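Local coordinates for peridinin-chlorophyll A protein (Amphidinium carterae, PDB 2C9E) that probably serves as a water-soluble antenna that captures blue-green sunlight with the carotenoid peridinin and chlorophyll a, at residues F184-G198 against G256-N268. Residues are numbered along the deposited sequence; the frame is centred on the assembly and turned at random.
Sequences FSEATYPIMDKLDWG and GLVAERDDFARVN. With PID (peridinin), chain J.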
# COMPACT_ATOMS: atom_id res chain seq x y z
N PHE A 184 -4.02 -24.41 -2.08
CA PHE A 184 -3.05 -23.40 -2.43
C PHE A 184 -2.27 -23.06 -1.16
O PHE A 184 -1.05 -22.99 -1.19
CB PHE A 184 -3.75 -22.17 -2.99
CG PHE A 184 -2.82 -21.02 -3.26
CD1 PHE A 184 -1.93 -21.07 -4.34
CD2 PHE A 184 -2.83 -19.88 -2.44
CE1 PHE A 184 -1.06 -20.01 -4.60
CE2 PHE A 184 -1.96 -18.81 -2.70
CZ PHE A 184 -1.08 -18.87 -3.78
N SER A 185 -2.97 -22.89 -0.04
CA SER A 185 -2.25 -22.58 1.19
C SER A 185 -1.29 -23.70 1.50
O SER A 185 -0.09 -23.46 1.74
CB SER A 185 -3.21 -22.36 2.35
OG SER A 185 -3.89 -21.12 2.15
N GLU A 186 -1.81 -24.93 1.49
CA GLU A 186 -0.96 -26.07 1.79
C GLU A 186 0.27 -26.20 0.87
O GLU A 186 1.34 -26.62 1.33
CB GLU A 186 -1.78 -27.38 1.76
CG GLU A 186 -2.69 -27.61 3.02
CD GLU A 186 -2.05 -27.19 4.38
OE1 GLU A 186 -1.68 -25.99 4.55
OE2 GLU A 186 -1.92 -28.04 5.31
N ALA A 187 0.14 -25.83 -0.40
CA ALA A 187 1.29 -25.97 -1.28
C ALA A 187 2.30 -24.81 -1.19
O ALA A 187 3.50 -24.98 -1.50
CB ALA A 187 0.84 -26.14 -2.73
N THR A 188 1.81 -23.64 -0.77
CA THR A 188 2.67 -22.45 -0.69
C THR A 188 3.31 -22.25 0.69
O THR A 188 4.41 -21.69 0.77
CB THR A 188 1.91 -21.17 -1.11
OG1 THR A 188 0.66 -21.07 -0.38
CG2 THR A 188 1.63 -21.20 -2.58
N TYR A 189 2.66 -22.68 1.76
CA TYR A 189 3.25 -22.54 3.10
C TYR A 189 4.72 -23.03 3.14
O TYR A 189 5.60 -22.32 3.66
CB TYR A 189 2.42 -23.28 4.16
CG TYR A 189 2.84 -22.92 5.58
CD1 TYR A 189 3.91 -23.58 6.22
CD2 TYR A 189 2.21 -21.87 6.26
CE1 TYR A 189 4.35 -23.19 7.50
CE2 TYR A 189 2.63 -21.46 7.53
CZ TYR A 189 3.70 -22.11 8.14
OH TYR A 189 4.12 -21.65 9.36
N PRO A 190 5.02 -24.22 2.58
CA PRO A 190 6.42 -24.72 2.59
C PRO A 190 7.41 -23.89 1.79
O PRO A 190 8.62 -24.00 1.94
CB PRO A 190 6.30 -26.14 2.05
CG PRO A 190 4.81 -26.48 2.29
CD PRO A 190 4.11 -25.21 1.99
N ILE A 191 6.89 -23.09 0.88
CA ILE A 191 7.74 -22.19 0.09
C ILE A 191 7.89 -20.90 0.94
O ILE A 191 8.99 -20.37 1.10
CB ILE A 191 7.04 -21.86 -1.26
CG1 ILE A 191 6.80 -23.16 -2.00
CG2 ILE A 191 7.87 -20.87 -2.03
CD1 ILE A 191 6.23 -23.05 -3.41
N MET A 192 6.77 -20.41 1.46
CA MET A 192 6.75 -19.23 2.31
C MET A 192 7.69 -19.41 3.49
O MET A 192 8.52 -18.52 3.76
CB MET A 192 5.31 -18.99 2.81
CG MET A 192 5.08 -17.77 3.70
SD MET A 192 5.73 -17.98 5.34
CE MET A 192 4.47 -19.12 5.98
N ASP A 193 7.59 -20.57 4.17
CA ASP A 193 8.40 -20.80 5.39
C ASP A 193 9.90 -20.89 5.21
O ASP A 193 10.65 -20.87 6.21
CB ASP A 193 7.86 -21.98 6.28
CG ASP A 193 8.09 -23.40 5.68
OD1 ASP A 193 8.70 -23.50 4.58
OD2 ASP A 193 7.66 -24.43 6.31
N LYS A 194 10.37 -20.97 3.98
CA LYS A 194 11.82 -20.97 3.79
C LYS A 194 12.38 -19.56 3.49
O LYS A 194 13.58 -19.34 3.48
CB LYS A 194 12.18 -21.95 2.70
CG LYS A 194 11.67 -23.36 3.12
CD LYS A 194 12.10 -24.44 2.17
CE LYS A 194 11.58 -25.78 2.64
NZ LYS A 194 10.09 -25.86 2.68
N LEU A 195 11.52 -18.57 3.31
CA LEU A 195 12.05 -17.24 2.97
C LEU A 195 12.17 -16.36 4.16
O LEU A 195 11.52 -16.59 5.17
CB LEU A 195 11.13 -16.58 1.93
CG LEU A 195 10.95 -17.37 0.61
CD1 LEU A 195 9.75 -16.78 -0.18
CD2 LEU A 195 12.27 -17.29 -0.22
N ASP A 196 13.01 -15.33 4.07
CA ASP A 196 13.17 -14.38 5.16
C ASP A 196 12.40 -13.13 4.74
O ASP A 196 12.91 -12.30 3.98
CB ASP A 196 14.63 -14.02 5.40
CG ASP A 196 14.79 -13.15 6.63
OD1 ASP A 196 13.78 -12.60 7.08
OD2 ASP A 196 15.92 -13.00 7.15
N TRP A 197 11.18 -12.97 5.27
CA TRP A 197 10.35 -11.86 4.85
C TRP A 197 10.78 -10.53 5.37
O TRP A 197 10.23 -9.48 4.97
CB TRP A 197 8.87 -12.15 5.21
CG TRP A 197 8.39 -13.40 4.48
CD1 TRP A 197 8.68 -14.68 4.80
CD2 TRP A 197 7.64 -13.44 3.27
NE1 TRP A 197 8.15 -15.53 3.87
CE2 TRP A 197 7.50 -14.80 2.91
CE3 TRP A 197 7.05 -12.46 2.44
CZ2 TRP A 197 6.81 -15.22 1.77
CZ3 TRP A 197 6.35 -12.88 1.29
CH2 TRP A 197 6.25 -14.25 0.97
N GLY A 198 11.78 -10.55 6.24
CA GLY A 198 12.29 -9.30 6.77
C GLY A 198 13.50 -8.85 5.98
O GLY A 198 14.02 -7.76 6.18
N GLY A 256 12.52 -14.68 10.51
CA GLY A 256 12.13 -14.46 9.12
C GLY A 256 10.71 -13.99 8.91
O GLY A 256 10.25 -13.91 7.77
N LEU A 257 10.01 -13.71 10.00
CA LEU A 257 8.62 -13.22 9.98
C LEU A 257 7.69 -14.13 9.21
O LEU A 257 6.80 -13.70 8.47
CB LEU A 257 8.54 -11.76 9.43
CG LEU A 257 9.16 -10.52 10.13
CD1 LEU A 257 8.76 -10.39 11.62
CD2 LEU A 257 10.61 -10.63 10.12
N VAL A 258 7.89 -15.42 9.43
CA VAL A 258 7.12 -16.50 8.82
C VAL A 258 5.78 -16.69 9.54
O VAL A 258 5.72 -16.99 10.73
CB VAL A 258 7.92 -17.80 8.89
CG1 VAL A 258 7.03 -18.99 8.64
CG2 VAL A 258 9.03 -17.75 7.84
N ALA A 259 4.72 -16.50 8.80
CA ALA A 259 3.37 -16.63 9.33
C ALA A 259 3.04 -18.00 9.90
O ALA A 259 3.62 -19.02 9.50
CB ALA A 259 2.37 -16.32 8.22
N GLU A 260 2.09 -18.01 10.83
CA GLU A 260 1.57 -19.26 11.41
C GLU A 260 0.67 -19.90 10.33
O GLU A 260 0.09 -19.21 9.50
CB GLU A 260 0.74 -18.95 12.67
CG GLU A 260 1.00 -19.93 13.83
CD GLU A 260 1.08 -19.22 15.16
OE1 GLU A 260 0.15 -18.44 15.44
OE2 GLU A 260 2.07 -19.43 15.91
N ARG A 261 0.58 -21.21 10.32
CA ARG A 261 -0.23 -21.94 9.35
C ARG A 261 -1.70 -21.48 9.18
O ARG A 261 -2.19 -21.28 8.06
CB ARG A 261 -0.19 -23.42 9.74
CG ARG A 261 0.50 -24.29 8.74
CD ARG A 261 0.77 -25.68 9.30
NE ARG A 261 2.19 -25.85 9.55
CZ ARG A 261 3.11 -26.15 8.63
NH1 ARG A 261 2.75 -26.32 7.36
NH2 ARG A 261 4.39 -26.26 9.00
N ASP A 262 -2.42 -21.32 10.30
CA ASP A 262 -3.82 -20.90 10.26
C ASP A 262 -4.00 -19.47 9.74
O ASP A 262 -4.92 -19.17 8.96
CB ASP A 262 -4.46 -20.99 11.66
CG ASP A 262 -5.01 -22.37 11.97
OD1 ASP A 262 -5.30 -23.12 10.99
OD2 ASP A 262 -5.17 -22.72 13.18
N ASP A 263 -3.15 -18.58 10.22
CA ASP A 263 -3.18 -17.16 9.78
C ASP A 263 -2.96 -17.06 8.27
O ASP A 263 -3.71 -16.36 7.57
CB ASP A 263 -2.09 -16.41 10.54
CG ASP A 263 -2.39 -16.32 12.03
OD1 ASP A 263 -3.58 -16.50 12.41
OD2 ASP A 263 -1.45 -16.07 12.81
N PHE A 264 -1.95 -17.78 7.78
CA PHE A 264 -1.60 -17.84 6.36
C PHE A 264 -2.81 -18.29 5.50
O PHE A 264 -3.13 -17.70 4.46
CB PHE A 264 -0.40 -18.80 6.18
CG PHE A 264 0.16 -18.83 4.80
CD1 PHE A 264 0.87 -17.74 4.28
CD2 PHE A 264 -0.00 -19.96 3.99
CE1 PHE A 264 1.40 -17.78 2.99
CE2 PHE A 264 0.53 -20.02 2.68
CZ PHE A 264 1.22 -18.94 2.17
N ALA A 265 -3.49 -19.34 5.95
CA ALA A 265 -4.68 -19.85 5.23
C ALA A 265 -5.77 -18.80 5.20
O ALA A 265 -6.42 -18.56 4.15
CB ALA A 265 -5.23 -21.15 5.94
N ARG A 266 -6.01 -18.18 6.36
CA ARG A 266 -7.03 -17.15 6.45
C ARG A 266 -6.72 -15.99 5.50
O ARG A 266 -7.62 -15.47 4.84
CB ARG A 266 -7.19 -16.67 7.91
CG ARG A 266 -8.53 -17.11 8.55
CD ARG A 266 -8.58 -16.84 10.07
NE ARG A 266 -7.34 -17.28 10.69
CZ ARG A 266 -7.04 -17.19 11.99
NH1 ARG A 266 -7.90 -16.65 12.85
NH2 ARG A 266 -5.86 -17.65 12.42
N VAL A 267 -5.44 -15.61 5.39
CA VAL A 267 -5.06 -14.54 4.45
C VAL A 267 -5.37 -14.95 3.02
O VAL A 267 -5.96 -14.17 2.26
CB VAL A 267 -3.53 -14.18 4.51
CG1 VAL A 267 -3.12 -13.34 3.26
CG2 VAL A 267 -3.24 -13.40 5.75
N ASN A 268 -5.00 -16.16 2.62
CA ASN A 268 -5.26 -16.54 1.23
C ASN A 268 -6.75 -16.65 0.92
O ASN A 268 -7.20 -16.35 -0.19
CB ASN A 268 -4.59 -17.89 0.88
CG ASN A 268 -3.08 -17.80 0.85
OD1 ASN A 268 -2.38 -18.70 1.34
ND2 ASN A 268 -2.57 -16.74 0.26
C1 PID J . -6.98 -14.60 -13.13
C2 PID J . -7.79 -14.76 -14.42
C3 PID J . -8.93 -13.74 -14.42
C4 PID J . -9.85 -14.10 -13.26
C5 PID J . -9.19 -13.79 -11.91
C6 PID J . -7.70 -14.19 -11.85
C7 PID J . -7.21 -14.52 -10.58
C8 PID J . -6.09 -13.97 -9.95
C9 PID J . -5.67 -14.32 -8.67
C10 PID J . -6.28 -15.23 -7.80
C11 PID J . -4.62 -13.82 -8.02
C12 PID J . -4.56 -14.36 -6.80
C13 PID J . -3.63 -14.03 -5.82
C14 PID J . -3.52 -14.56 -4.54
C15 PID J . -2.51 -14.09 -3.70
C16 PID J . -2.27 -14.50 -2.39
C17 PID J . -1.21 -13.94 -1.66
C18 PID J . -0.95 -14.30 -0.34
C19 PID J . 0.08 -13.74 0.42
C20 PID J . 0.26 -14.11 1.75
C21 PID J . 1.22 -13.58 2.62
C22 PID J . 1.26 -14.00 3.95
C23 PID J . 2.10 -13.51 4.81
C24 PID J . 2.93 -12.98 5.68
C25 PID J . 2.55 -11.76 6.53
C26 PID J . 3.67 -10.72 6.46
C27 PID J . 5.05 -11.32 6.78
C28 PID J . 5.38 -12.48 5.84
C29 PID J . 4.32 -13.59 5.89
C30 PID J . 6.29 -9.40 7.44
C31 PID J . 7.39 -8.37 7.18
CM1 PID J . -5.71 -15.46 -13.09
CM2 PID J . -10.03 -14.52 -10.86
CM3 PID J . -9.31 -12.28 -11.67
CM4 PID J . -4.49 -15.64 -4.05
CM5 PID J . 2.28 -12.59 2.13
CM6 PID J . 1.27 -11.10 6.01
CM7 PID J . 2.34 -12.18 7.98
CM8 PID J . 4.68 -14.65 4.84
O1 PID J . -6.87 -13.28 -12.58
O2 PID J . -9.65 -13.75 -15.65
O3 PID J . -7.31 -15.86 -8.02
O4 PID J . -5.58 -15.26 -6.62
O5 PID J . 4.34 -14.19 7.18
O6 PID J . 6.06 -10.35 6.50
O7 PID J . 5.63 -9.38 8.48
O HOH W 1 -6.59 -21.26 2.96
O HOH W 2 -1.62 -22.76 5.43
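The phenol of Tyr189 donates to the backbone carbonyl of Ala259, OH to O 2.7 Å, with the hydroxyl lying in the carbonyl plane. Further along, the backbone N of Trp197 gives a bent bond to Gly256 O (2.8 Å), tying the two segments together beyond the helices. The Trp197 indole N-H is used within its own segment: NE1 points at Met192 O almost straight, at 3.0 Å, and Leu195 N reaches the same oxygen from the opposite face of its plane. That bond helps fix the rotation of the indole, whose face carries the peridinin methyl CM8, 3.4 Å from CE2. Ser185 OG lies 3.0 Å from Asn268 OD1, and a water bridges the same hydroxyl to Ala265 O.

These contacts join the C-terminal part of helix 176-192 and the residues that follow to the start of helix 261-276, in the all-helical peridinin-chlorophyll protein fold, and build one end of a peridinin pocket. Here the peridinin hydroxyl O5 donates to Leu257 O, while Ala259 N returns a weak bond to O5. The helix segments cross at 124°, and Phe264 enters as a knob among Ser185, Thr188, Tyr189 and Met192. With CG anti to the backbone N (chi1 -168°), Tyr189 turns its ring edge to the Phe264 face in an offset edge-to-face pair, planes 82° apart. Arg261 CG sits over the centre of one tyrosine face in a CH-pi contact, and Met192 CE lies toward the rim of the other. A leucine in place of Tyr189 would probably leave Ala259 O without its hydroxyl partner and Arg261 without the aromatic face it rests on. Met192 bends at its second and third torsions, placing SD 3.7 Å from Val258 CG1 and obliquely beside the Phe264 ring as a Met-aromatic contact.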